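Csc2 (PDB 4TXD) probably binds CRISPR RNA as the Cas7-family subunit of the type I-D system, contains an RRM domain and carries a zinc ion. Local coordinates at residues F241-A245 against T293-A299. Numbering follows the deposited sequence.
Sequences FIGRA and TTAYDLA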
loop_
_atom_site.group_PDB
_atom_site.type_symbol
_atom_site.label_atom_id
_atom_site.label_comp_id
_atom_site.label_asym_id
_atom_site.label_seq_id
_atom_site.Cartn_x
_atom_site.Cartn_y
_atom_site.Cartn_z
ATOM N N PHE A 241 15.462 -3.104 -3.430
ATOM C CA PHE A 241 15.072 -2.290 -2.279
ATOM C C PHE A 241 14.401 -3.148 -1.221
ATOM O O PHE A 241 13.548 -3.975 -1.546
ATOM C CB PHE A 241 14.073 -1.196 -2.668
ATOM C CG PHE A 241 14.591 -0.193 -3.673
ATOM C CD1 PHE A 241 14.747 -0.540 -5.014
ATOM C CD2 PHE A 241 14.837 1.121 -3.277
ATOM C CE1 PHE A 241 15.190 0.389 -5.936
ATOM C CE2 PHE A 241 15.269 2.067 -4.177
ATOM C CZ PHE A 241 15.451 1.704 -5.524
ATOM N N ILE A 242 14.708 -2.903 0.025
ATOM C CA ILE A 242 14.049 -3.587 1.101
ATOM C C ILE A 242 12.942 -2.728 1.687
ATOM O O ILE A 242 13.176 -1.629 2.067
ATOM C CB ILE A 242 15.015 -3.982 2.209
ATOM C CG1 ILE A 242 16.079 -4.911 1.668
ATOM C CG2 ILE A 242 14.273 -4.641 3.338
ATOM C CD1 ILE A 242 17.180 -5.186 2.620
ATOM N N GLY A 243 11.746 -3.282 1.732
ATOM C CA GLY A 243 10.578 -2.546 2.186
ATOM C C GLY A 243 9.911 -3.181 3.388
ATOM O O GLY A 243 10.065 -4.378 3.645
ATOM N N ARG A 244 9.186 -2.364 4.142
ATOM C CA ARG A 244 8.401 -2.847 5.275
ATOM C C ARG A 244 7.142 -1.994 5.394
ATOM O O ARG A 244 7.186 -0.772 5.192
ATOM C CB ARG A 244 9.205 -2.789 6.579
ATOM C CG ARG A 244 8.499 -3.416 7.800
ATOM C CD ARG A 244 9.255 -3.126 9.094
ATOM N NE ARG A 244 8.992 -1.762 9.546
ATOM C CZ ARG A 244 8.192 -1.441 10.558
ATOM N NH1 ARG A 244 7.594 -2.393 11.278
ATOM N NH2 ARG A 244 8.013 -0.165 10.865
ATOM N N ALA A 245 6.027 -2.641 5.720
ATOM C CA ALA A 245 4.790 -1.927 6.009
ATOM C C ALA A 245 4.157 -2.460 7.284
ATOM O O ALA A 245 4.358 -3.623 7.653
ATOM C CB ALA A 245 3.818 -2.032 4.841
ATOM N N THR A 293 11.167 -4.955 13.619
ATOM C CA THR A 293 12.266 -4.514 12.750
ATOM C C THR A 293 11.878 -3.270 11.942
ATOM O O THR A 293 10.781 -2.743 12.115
ATOM C CB THR A 293 12.720 -5.657 11.803
ATOM O OG1 THR A 293 13.922 -5.270 11.124
ATOM C CG2 THR A 293 11.643 -6.027 10.786
ATOM N N THR A 294 12.789 -2.772 11.106
ATOM C CA THR A 294 12.493 -1.634 10.226
ATOM C C THR A 294 13.194 -1.860 8.903
ATOM O O THR A 294 14.224 -2.538 8.859
ATOM C CB THR A 294 12.957 -0.255 10.798
ATOM O OG1 THR A 294 14.387 -0.167 10.774
ATOM C CG2 THR A 294 12.438 0.004 12.232
ATOM N N ALA A 295 12.684 -1.282 7.839
ATOM C CA ALA A 295 13.315 -1.420 6.558
ATOM C C ALA A 295 14.757 -0.906 6.595
ATOM O O ALA A 295 15.628 -1.504 6.056
ATOM C CB ALA A 295 12.534 -0.689 5.506
ATOM N N TYR A 296 14.959 0.213 7.249
ATOM C CA TYR A 296 16.283 0.765 7.412
ATOM C C TYR A 296 17.276 -0.216 8.025
ATOM O O TYR A 296 18.321 -0.393 7.520
ATOM C CB TYR A 296 16.277 2.041 8.241
ATOM C CG TYR A 296 17.668 2.582 8.470
ATOM C CD1 TYR A 296 18.259 3.417 7.569
ATOM C CD2 TYR A 296 18.397 2.217 9.566
ATOM C CE1 TYR A 296 19.517 3.890 7.757
ATOM C CE2 TYR A 296 19.665 2.682 9.758
ATOM C CZ TYR A 296 20.222 3.525 8.848
ATOM O OH TYR A 296 21.456 3.997 9.032
ATOM N N ASP A 297 16.916 -0.812 9.146
ATOM C CA ASP A 297 17.816 -1.717 9.821
ATOM C C ASP A 297 18.140 -2.914 8.951
ATOM O O ASP A 297 19.234 -3.359 8.912
ATOM C CB ASP A 297 17.262 -2.137 11.179
ATOM C CG ASP A 297 17.214 -1.008 12.147
ATOM O OD1 ASP A 297 18.038 -0.128 12.071
ATOM O OD2 ASP A 297 16.356 -1.004 12.998
ATOM N N LEU A 298 17.151 -3.408 8.240
ATOM C CA LEU A 298 17.348 -4.550 7.392
ATOM C C LEU A 298 18.296 -4.231 6.250
ATOM O O LEU A 298 19.163 -4.980 5.939
ATOM C CB LEU A 298 16.022 -5.065 6.880
ATOM C CG LEU A 298 15.099 -5.672 7.931
ATOM C CD1 LEU A 298 13.742 -5.978 7.361
ATOM C CD2 LEU A 298 15.708 -6.923 8.495
ATOM N N ALA A 299 18.108 -3.085 5.649
ATOM C CA ALA A 299 18.956 -2.654 4.577
ATOM C C ALA A 299 20.383 -2.427 5.061
ATOM O O ALA A 299 21.292 -2.802 4.421
ATOM C CB ALA A 299 18.415 -1.413 3.929
#
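Arg244 NE and Ala295 N converge on one acceptor, Asp200 OD2: the guanidinium through a salt bridge, the first turn of helix 295-299 through a backbone hydrogen bond. The far end of the same arginine is held as well, NH1 making salt bridges to Glu54 and Glu246, and Glu54 also accepts from Thr293 N. With CG anti to the backbone N (chi1 -174°), the Arg244 chain runs out extended and then bends at chi3, which carries the guanidinium past the start of the helix. There Thr293 O lies over one face of the group, 3.0 Å above its plane and offset toward the rim. Thr293 O is 3.3 Å from Arg244 NE but poorly angled for a hydrogen bond, so the carbonyl rests on the flat cation without using its N-H groups. Cut back to alanine, this position would probably leave the Asp200, Glu54 and Glu246 carboxylates without their shared positive mate and uncover the Thr293 carbonyl. Two residues earlier on the strand, at Ile242, the packing is apolar. Ala295 CB presses against the strand backbone, 3.6 Å from Ile242 O. Ile242 crosses Leu298 at about a right angle, CG2 meeting Leu298 CB at 4.0 Å, while its CD1 reaches Ala299 CA at 3.7 Å. The helix start is set by Thr294 as N-cap: Asp297 N donates to Thr294 OG1 over 3.1 Å, nearly straight at 166°. The short segments 241-245 and 295-299 run roughly antiparallel (151°), their axes 7.6 Å apart, a helix laid on an antiparallel sheet as in RRM-like folds. Strand 240-247 lies between strands 197-204 and 52-61, which Ala299 and Leu298 also touch at Phe203 and Val56, while helix 307-321 closes on Ile242 and Leu298 through Leu314.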